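Local atomic coordinates of mitogen activated protein kinase, putative (Leishmania donovani, PDB entry 4QNY), a protein that probably transfers the terminal phosphate of magnesium-bound ATP to serine or threonine residues of other proteins, as mitogen-activated protein kinases do. Residues I140-G145 with Q206-G211; I151-I156 with R189-P194; N155-T160 with K165-G170. All blocks are in the same frame, centred on the assembly; numbering follows the deposited sequence.

Interaction 1 (I140-G145 with Q206-G211)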
# COMPACT_ATOMS: atom_id res chain seq x y z
N ILE A 140 11.27 0.43 -7.69
CA ILE A 140 10.92 -0.38 -8.85
C ILE A 140 9.55 0.02 -9.41
O ILE A 140 9.39 0.20 -10.61
CB ILE A 140 10.92 -1.87 -8.49
CG1 ILE A 140 12.35 -2.35 -8.25
CG2 ILE A 140 10.26 -2.69 -9.59
CD1 ILE A 140 12.46 -3.51 -7.30
N ILE A 141 8.58 0.17 -8.51
CA ILE A 141 7.23 0.58 -8.89
C ILE A 141 7.24 1.97 -9.53
O ILE A 141 6.59 2.19 -10.56
CB ILE A 141 6.29 0.57 -7.68
CG1 ILE A 141 6.19 -0.84 -7.09
CG2 ILE A 141 4.91 1.08 -8.07
CD1 ILE A 141 5.54 -0.89 -5.72
N HIS A 142 7.97 2.90 -8.92
CA HIS A 142 8.05 4.27 -9.41
C HIS A 142 8.78 4.36 -10.75
O HIS A 142 8.46 5.20 -11.59
CB HIS A 142 8.73 5.17 -8.38
CG HIS A 142 7.93 5.36 -7.13
ND1 HIS A 142 8.45 5.97 -6.01
CD2 HIS A 142 6.66 5.02 -6.82
CE1 HIS A 142 7.53 6.00 -5.06
NE2 HIS A 142 6.43 5.43 -5.53
N SER A 143 9.78 3.49 -10.94
CA SER A 143 10.54 3.48 -12.18
C SER A 143 9.67 2.99 -13.34
O SER A 143 9.92 3.32 -14.50
CB SER A 143 11.78 2.59 -12.04
OG SER A 143 11.42 1.24 -11.82
N ALA A 144 8.65 2.21 -13.01
CA ALA A 144 7.71 1.71 -14.01
C ALA A 144 6.63 2.74 -14.31
O ALA A 144 5.70 2.47 -15.07
CB ALA A 144 7.09 0.40 -13.55
N GLY A 145 6.75 3.92 -13.70
CA GLY A 145 5.81 5.00 -13.93
C GLY A 145 4.53 4.85 -13.14
O GLY A 145 3.49 5.39 -13.52
N GLN A 206 5.95 11.09 -4.22
CA GLN A 206 6.35 11.43 -2.87
C GLN A 206 5.29 11.06 -1.83
O GLN A 206 5.58 11.01 -0.63
CB GLN A 206 6.66 12.93 -2.77
CG GLN A 206 7.95 13.34 -3.48
CD GLN A 206 9.17 12.68 -2.88
OE1 GLN A 206 9.61 11.62 -3.34
NE2 GLN A 206 9.74 13.30 -1.85
N ILE A 207 4.07 10.79 -2.29
CA ILE A 207 3.00 10.39 -1.38
C ILE A 207 3.25 8.98 -0.84
O ILE A 207 2.74 8.62 0.22
CB ILE A 207 1.61 10.44 -2.06
CG1 ILE A 207 1.50 9.39 -3.17
CG2 ILE A 207 1.34 11.84 -2.60
CD1 ILE A 207 0.09 9.17 -3.66
N ASP A 208 4.03 8.19 -1.57
CA ASP A 208 4.39 6.85 -1.12
C ASP A 208 5.49 6.93 -0.07
O ASP A 208 5.56 6.09 0.83
CB ASP A 208 4.83 5.98 -2.29
CG ASP A 208 3.67 5.58 -3.19
OD1 ASP A 208 2.52 5.55 -2.70
OD2 ASP A 208 3.91 5.29 -4.38
N VAL A 209 6.34 7.94 -0.19
CA VAL A 209 7.41 8.16 0.78
C VAL A 209 6.81 8.56 2.12
O VAL A 209 7.30 8.15 3.18
CB VAL A 209 8.39 9.25 0.30
CG1 VAL A 209 9.48 9.49 1.34
CG2 VAL A 209 9.01 8.86 -1.03
N TRP A 210 5.75 9.35 2.07
CA TRP A 210 5.03 9.77 3.27
C TRP A 210 4.48 8.56 4.02
O TRP A 210 4.54 8.50 5.24
CB TRP A 210 3.89 10.73 2.91
CG TRP A 210 3.10 11.20 4.09
CD1 TRP A 210 1.99 10.62 4.62
CD2 TRP A 210 3.38 12.35 4.91
NE1 TRP A 210 1.55 11.34 5.71
CE2 TRP A 210 2.39 12.40 5.91
CE3 TRP A 210 4.37 13.33 4.89
CZ2 TRP A 210 2.36 13.40 6.88
CZ3 TRP A 210 4.34 14.33 5.85
CH2 TRP A 210 3.34 14.35 6.83
N GLY A 211 3.95 7.61 3.26
CA GLY A 211 3.42 6.38 3.83
C GLY A 211 4.48 5.57 4.55
O GLY A 211 4.21 4.97 5.59

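Interaction 2 (I151-I156 with R189-P194). With MG (magnesium ion), chain C; ANP (phosphoaminophosphonic acid-adenylate ester), chain D.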
# COMPACT_ATOMS: atom_id res chain seq x y z
N ILE A 151 0.06 3.06 0.43
CA ILE A 151 1.11 2.52 1.29
C ILE A 151 0.70 2.58 2.76
O ILE A 151 0.74 3.64 3.39
CB ILE A 151 2.45 3.26 1.10
CG1 ILE A 151 2.97 3.04 -0.32
CG2 ILE A 151 3.48 2.79 2.11
CD1 ILE A 151 3.34 1.60 -0.61
N THR A 152 0.28 1.44 3.29
CA THR A 152 -0.14 1.31 4.68
C THR A 152 0.44 0.01 5.25
O THR A 152 0.76 -0.90 4.48
CB THR A 152 -1.68 1.30 4.84
OG1 THR A 152 -2.23 0.15 4.18
CG2 THR A 152 -2.29 2.57 4.25
N PRO A 153 0.58 -0.09 6.58
CA PRO A 153 1.09 -1.31 7.21
C PRO A 153 0.36 -2.58 6.78
O PRO A 153 0.99 -3.63 6.64
CB PRO A 153 0.87 -1.05 8.70
CG PRO A 153 0.97 0.43 8.83
CD PRO A 153 0.37 0.99 7.57
N ALA A 154 -0.95 -2.48 6.57
CA ALA A 154 -1.75 -3.63 6.16
C ALA A 154 -1.39 -4.10 4.75
O ALA A 154 -1.58 -5.26 4.41
CB ALA A 154 -3.23 -3.30 6.25
N ASN A 155 -0.87 -3.18 3.94
CA ASN A 155 -0.48 -3.50 2.57
C ASN A 155 1.00 -3.85 2.46
O ASN A 155 1.56 -3.87 1.37
CB ASN A 155 -0.83 -2.34 1.63
CG ASN A 155 -2.32 -2.12 1.51
OD1 ASN A 155 -3.12 -3.01 1.82
ND2 ASN A 155 -2.71 -0.94 1.05
N ILE A 156 1.62 -4.13 3.60
CA ILE A 156 3.03 -4.52 3.64
C ILE A 156 3.18 -5.91 4.25
O ILE A 156 3.02 -6.08 5.46
CB ILE A 156 3.88 -3.52 4.45
CG1 ILE A 156 3.71 -2.10 3.90
CG2 ILE A 156 5.33 -3.94 4.44
CD1 ILE A 156 4.30 -1.90 2.53
N ARG A 189 -7.59 6.86 6.51
CA ARG A 189 -7.00 8.04 5.88
C ARG A 189 -5.73 8.49 6.59
O ARG A 189 -5.13 9.50 6.24
CB ARG A 189 -8.01 9.20 5.87
CG ARG A 189 -8.17 9.88 7.22
CD ARG A 189 -9.13 11.06 7.15
NE ARG A 189 -10.52 10.64 7.05
CZ ARG A 189 -11.33 10.98 6.06
NH1 ARG A 189 -10.90 11.74 5.07
NH2 ARG A 189 -12.59 10.54 6.05
N TRP A 190 -5.31 7.71 7.58
CA TRP A 190 -4.21 8.09 8.47
C TRP A 190 -2.85 8.14 7.79
O TRP A 190 -1.88 8.63 8.37
CB TRP A 190 -4.15 7.13 9.66
CG TRP A 190 -5.38 7.15 10.52
CD1 TRP A 190 -6.40 8.05 10.47
CD2 TRP A 190 -5.71 6.21 11.55
NE1 TRP A 190 -7.35 7.74 11.42
CE2 TRP A 190 -6.95 6.61 12.09
CE3 TRP A 190 -5.09 5.07 12.07
CZ2 TRP A 190 -7.58 5.92 13.12
CZ3 TRP A 190 -5.71 4.38 13.09
CH2 TRP A 190 -6.94 4.81 13.61
N TYR A 191 -2.77 7.63 6.56
CA TYR A 191 -1.49 7.53 5.87
C TYR A 191 -1.45 8.37 4.60
O TYR A 191 -0.56 8.22 3.77
CB TYR A 191 -1.19 6.06 5.57
CG TYR A 191 -1.17 5.21 6.81
CD1 TYR A 191 -0.01 5.06 7.56
CD2 TYR A 191 -2.32 4.58 7.27
CE1 TYR A 191 0.02 4.30 8.71
CE2 TYR A 191 -2.31 3.81 8.42
CZ TYR A 191 -1.14 3.67 9.13
OH TYR A 191 -1.12 2.91 10.28
N ARG A 192 -2.43 9.26 4.47
CA ARG A 192 -2.49 10.17 3.33
C ARG A 192 -1.54 11.35 3.51
O ARG A 192 -1.56 12.02 4.54
CB ARG A 192 -3.92 10.66 3.12
CG ARG A 192 -4.88 9.58 2.65
CD ARG A 192 -6.30 10.11 2.56
NE ARG A 192 -7.10 9.31 1.64
CZ ARG A 192 -8.38 9.54 1.36
NH1 ARG A 192 -9.01 10.56 1.94
NH2 ARG A 192 -9.03 8.76 0.51
N ALA A 193 -0.72 11.60 2.49
CA ALA A 193 0.21 12.72 2.49
C ALA A 193 -0.55 14.05 2.56
O ALA A 193 -1.69 14.13 2.11
CB ALA A 193 1.09 12.67 1.25
N PRO A 194 0.08 15.09 3.13
CA PRO A 194 -0.57 16.40 3.29
C PRO A 194 -1.03 17.01 1.97
O PRO A 194 -2.03 17.73 1.97
CB PRO A 194 0.53 17.26 3.93
CG PRO A 194 1.81 16.53 3.68
CD PRO A 194 1.44 15.08 3.71
MG MG C . -5.01 -3.78 1.50
PG ANP D . -8.30 -4.26 -2.64
O1G ANP D . -9.06 -5.54 -2.58
O2G ANP D . -7.25 -4.33 -3.82
O3G ANP D . -9.30 -3.06 -2.93
PB ANP D . -7.66 -5.17 -0.04
O1B ANP D . -9.10 -5.54 0.12
O2B ANP D . -7.13 -4.65 1.33
N3B ANP D . -7.48 -3.96 -1.19
PA ANP D . -5.38 -6.75 0.04
O1A ANP D . -4.77 -5.59 0.73
O2A ANP D . -4.58 -7.20 -1.19
O3A ANP D . -6.85 -6.44 -0.49
O5' ANP D . -5.51 -7.93 1.09
C5' ANP D . -6.10 -7.73 2.39
C4' ANP D . -5.26 -8.44 3.42
O4' ANP D . -5.05 -9.81 3.02
C3' ANP D . -3.87 -7.88 3.63
O3' ANP D . -3.89 -6.77 4.54
C2' ANP D . -3.12 -9.08 4.21
O2' ANP D . -3.31 -9.18 5.62
C1' ANP D . -3.79 -10.25 3.49
N9 ANP D . -3.02 -10.75 2.35
C8 ANP D . -3.08 -10.30 1.06
N7 ANP D . -2.28 -10.93 0.23
C5 ANP D . -1.64 -11.86 1.05
C6 ANP D . -0.66 -12.84 0.78
N6 ANP D . -0.14 -13.05 -0.43
N1 ANP D . -0.24 -13.60 1.82
C2 ANP D . -0.77 -13.39 3.03
N3 ANP D . -1.69 -12.50 3.40
C4 ANP D . -2.09 -11.76 2.35
O HOH W 1 0.57 6.19 2.14
O HOH W 2 -5.67 -2.03 2.16
O HOH W 3 -5.06 -4.50 3.43

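Interaction 3 (N155-T160 with K165-G170). With MG (magnesium ion), chain C; ANP (phosphoaminophosphonic acid-adenylate ester), chain D.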
# COMPACT_ATOMS: atom_id res chain seq x y z
N ASN A 155 -0.87 -3.18 3.94
CA ASN A 155 -0.48 -3.50 2.57
C ASN A 155 1.00 -3.85 2.46
O ASN A 155 1.56 -3.87 1.37
CB ASN A 155 -0.83 -2.34 1.63
CG ASN A 155 -2.32 -2.12 1.51
OD1 ASN A 155 -3.12 -3.01 1.82
ND2 ASN A 155 -2.71 -0.94 1.05
N ILE A 156 1.62 -4.13 3.60
CA ILE A 156 3.03 -4.52 3.64
C ILE A 156 3.18 -5.91 4.25
O ILE A 156 3.02 -6.08 5.46
CB ILE A 156 3.88 -3.52 4.45
CG1 ILE A 156 3.71 -2.10 3.90
CG2 ILE A 156 5.33 -3.94 4.44
CD1 ILE A 156 4.30 -1.90 2.53
N LEU A 157 3.51 -6.90 3.43
CA LEU A 157 3.57 -8.29 3.88
C LEU A 157 4.98 -8.70 4.32
O LEU A 157 5.96 -8.39 3.65
CB LEU A 157 3.09 -9.23 2.77
CG LEU A 157 1.65 -9.01 2.28
CD1 LEU A 157 1.36 -9.88 1.06
CD2 LEU A 157 0.65 -9.28 3.39
N VAL A 158 5.06 -9.41 5.45
CA VAL A 158 6.35 -9.79 6.02
C VAL A 158 6.39 -11.22 6.54
O VAL A 158 5.35 -11.81 6.86
CB VAL A 158 6.76 -8.85 7.17
CG1 VAL A 158 7.10 -7.46 6.64
CG2 VAL A 158 5.65 -8.77 8.21
N ASN A 159 7.59 -11.78 6.63
CA ASN A 159 7.81 -13.09 7.23
C ASN A 159 8.64 -12.99 8.50
O ASN A 159 9.05 -11.89 8.90
CB ASN A 159 8.50 -14.04 6.24
CG ASN A 159 7.64 -14.35 5.04
OD1 ASN A 159 6.41 -14.33 5.11
ND2 ASN A 159 8.28 -14.66 3.92
N THR A 160 8.90 -14.12 9.14
CA THR A 160 9.76 -14.16 10.32
C THR A 160 11.21 -13.96 9.90
O THR A 160 12.07 -13.60 10.71
CB THR A 160 9.60 -15.49 11.09
OG1 THR A 160 8.21 -15.81 11.22
CG2 THR A 160 10.22 -15.39 12.48
N LYS A 165 7.27 -7.79 1.32
CA LYS A 165 6.63 -7.72 0.01
C LYS A 165 5.44 -6.76 0.02
O LYS A 165 4.53 -6.89 0.84
CB LYS A 165 6.16 -9.11 -0.44
CG LYS A 165 7.29 -10.06 -0.81
CD LYS A 165 6.76 -11.37 -1.37
CE LYS A 165 7.88 -12.34 -1.67
NZ LYS A 165 7.37 -13.64 -2.19
N ILE A 166 5.46 -5.80 -0.90
CA ILE A 166 4.37 -4.83 -1.02
C ILE A 166 3.21 -5.41 -1.82
O ILE A 166 3.41 -6.01 -2.88
CB ILE A 166 4.86 -3.52 -1.70
CG1 ILE A 166 5.85 -2.79 -0.79
CG2 ILE A 166 3.68 -2.61 -2.03
CD1 ILE A 166 6.25 -1.42 -1.30
N CYS A 167 1.99 -5.23 -1.31
CA CYS A 167 0.80 -5.74 -1.99
C CYS A 167 -0.26 -4.65 -2.18
O CYS A 167 -0.02 -3.48 -1.86
CB CYS A 167 0.20 -6.92 -1.22
SG CYS A 167 -0.56 -6.48 0.36
N ASP A 168 -1.41 -5.06 -2.70
CA ASP A 168 -2.58 -4.19 -2.88
C ASP A 168 -2.31 -3.02 -3.83
O ASP A 168 -2.11 -1.89 -3.40
CB ASP A 168 -3.06 -3.66 -1.52
CG ASP A 168 -4.49 -3.14 -1.57
OD1 ASP A 168 -4.99 -2.86 -2.68
OD2 ASP A 168 -5.11 -3.02 -0.49
N PHE A 169 -2.33 -3.31 -5.13
CA PHE A 169 -2.21 -2.27 -6.15
C PHE A 169 -3.59 -1.84 -6.63
O PHE A 169 -3.77 -1.52 -7.81
CB PHE A 169 -1.37 -2.76 -7.32
CG PHE A 169 0.07 -3.02 -6.97
CD1 PHE A 169 1.01 -2.01 -7.06
CD2 PHE A 169 0.49 -4.27 -6.55
CE1 PHE A 169 2.34 -2.24 -6.74
CE2 PHE A 169 1.81 -4.51 -6.23
CZ PHE A 169 2.74 -3.49 -6.32
N GLY A 170 -4.56 -1.83 -5.72
CA GLY A 170 -5.94 -1.53 -6.07
C GLY A 170 -6.23 -0.06 -6.30
O GLY A 170 -7.24 0.29 -6.90
MG MG C . -5.01 -3.78 1.50
PG ANP D . -8.30 -4.26 -2.64
O1G ANP D . -9.06 -5.54 -2.58
O2G ANP D . -7.25 -4.33 -3.82
O3G ANP D . -9.30 -3.06 -2.93
PB ANP D . -7.66 -5.17 -0.04
O1B ANP D . -9.10 -5.54 0.12
O2B ANP D . -7.13 -4.65 1.33
N3B ANP D . -7.48 -3.96 -1.19
PA ANP D . -5.38 -6.75 0.04
O1A ANP D . -4.77 -5.59 0.73
O2A ANP D . -4.58 -7.20 -1.19
O3A ANP D . -6.85 -6.44 -0.49
O5' ANP D . -5.51 -7.93 1.09
C5' ANP D . -6.10 -7.73 2.39
C4' ANP D . -5.26 -8.44 3.42
O4' ANP D . -5.05 -9.81 3.02
C3' ANP D . -3.87 -7.88 3.63
O3' ANP D . -3.89 -6.77 4.54
C2' ANP D . -3.12 -9.08 4.21
O2' ANP D . -3.31 -9.18 5.62
C1' ANP D . -3.79 -10.25 3.49
N9 ANP D . -3.02 -10.75 2.35
C8 ANP D . -3.08 -10.30 1.06
N7 ANP D . -2.28 -10.93 0.23
C5 ANP D . -1.64 -11.86 1.05
C6 ANP D . -0.66 -12.84 0.78
N6 ANP D . -0.14 -13.05 -0.43
N1 ANP D . -0.24 -13.60 1.82
C2 ANP D . -0.77 -13.39 3.03
N3 ANP D . -1.69 -12.50 3.40
C4 ANP D . -2.09 -11.76 2.35
O HOH W 2 -5.67 -2.03 2.16
O HOH W 3 -5.06 -4.50 3.43

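Interaction 1 (I140-G145 with Q206-G211)
His142, in the last turn of helix 124-143, reaches across to Asp208 in the first turns of helix 206-219, and this pair carries the contact between two backbones whose nearest CA atoms, of these same residues, stay 9.4 Å apart. Ile141 comes before it, a hydrocarbon side chain suited to its buried place against Val146. In His142 the CB points toward helix 206-219, and with CG anti to the carbonyl carbon (chi1 -67°) the ring brings its NE2 edge to the carboxylate of Asp208. NE2 then donates to Asp208 OD2 at 2.8 Å. The bond is close to linear (169°) and runs in the ring plane, and it uses the anti lone pair of OD2, away from OD1; ring and carboxylate lie nearly coplanar, 12° apart. Helix 206-219 is the long central helix of the C-terminal lobe of protein kinases, and an aspartate near its start holds the catalytic loop. Here Asp208 does so through backbone N-H groups: OD2 also accepts from His148 and OD1 from Arg149, residues of the HRD sequence. Three donors thus grip one buried carboxylate, which would help it stay ionised and probably polarises the imidazole. Beyond the histidine, Ser143 turns its hydroxyl back, OG donating to Ile140 O at 2.6 Å, so the hydroxyl is satisfied within its own helix. At Gly145 the chain leaves the helix in a Schellman motif, with a positive phi that glycine adopts easily, and its N bonds to His142 O at 3.0 Å.

Interaction 2 (I151-I156 with R189-P194)
Tyr191 lays one face of its ring over Thr152 and Pro153, joining the catalytic loop of the kinase to the segment just before helix 194-197, which corresponds to the P+1 loop of protein kinases and probably helps to recognise substrate. That segment begins with a type I turn, closed by Arg192 N donating to Arg189 O at 3.2 Å. Within the turn Trp190 NE1 bonds to Gly228 O. In Tyr191, CG anti to the carbonyl carbon (chi1 -58°) puts the ring beside the backbone N, where one face meets Pro153 CD in a CH-pi contact, 3.4 Å above the ring plane and offset toward the rim; the ring carbons of a proline are well suited to this. Thr152 CG2 touches Tyr191 CD2 at 3.6 Å, the methyl of the branched side chain giving the ring an apolar surface, while the hydroxyl OH is held by Glu218. A water lies 2.8 Å from both Tyr191 O and Ile151 O and can link the two backbones, though it has other acceptors in reach. Further on, Ala193 takes the N-cap position before Pro194, whose fixed ring suits the first turn of a helix. In the catalytic loop, Ala154 O accepts from ANP O3', and Asn155 OD1 binds the magnesium ion at 2.1 Å.

Interaction 3 (N155-T160 with K165-G170)
A chi1 of -161° places the carboxylate of Asp168 beside its own carbonyl carbon, where OD2 meets the metal that Asn155 also binds; the amide of Asn155, at chi1 -66°, lies beside the backbone N. Asn155 ND2 bonds to Asp150 O, which fixes the amide and leaves OD1 to the metal. The two flat groups stand 66° apart, with Asn155 OD1 and Asp168 OD2 separated by 3.0 Å. Both are acceptors, and the magnesium ion between them makes this closeness tolerable; Asp168 OD2 binds it at 2.1 Å, and ANP O2B, ANP O1A and two waters complete six ligands. Asp168 opens the DFG motif of protein kinases. Its OD1 accepts from Gly170 N at 3.2 Å in an Asx turn. Phe169 instead packs against helix 62-77, consistent with a DFG-in state. The segments before it form a beta hairpin, strands 156-158 and 164-166. In its hydrogen-bonded pair, Leu157 N meets Lys165 O at 2.8 Å and Lys165 N meets Leu157 O at 2.7 Å; Cys167 N continues the ladder to Asn155 O. On the nucleotide side Leu157 supplies an apolar floor, CD1 lying 3.6 Å from ANP C5. On the opposite face Ile156 CD1 meets Ile166 CG1 at 3.8 Å, the side chains pointing the same way.

From the N terminus, helix 124-143 leads into the catalytic loop, then to the hairpin and the DFG motif, and on through the activation segment to helix 206-219. Interaction 1 closes the widest loop, from 140-145 to 206-211, and ties the two helices at its ends. Within that span interaction 2 brings 151-156 to 189-194. Interaction 3 closes the shortest loop; it too lies within the span of interaction 1, and starts from the same stretch as interaction 2, sharing Asn155 and Ile156, but closes sooner. The contacts also touch: Trp210 packs on Ala193 and Pro194, Asp208 on Ile151, and Ile141 on Phe169, linking the C-lobe helices to the magnesium-nucleotide site.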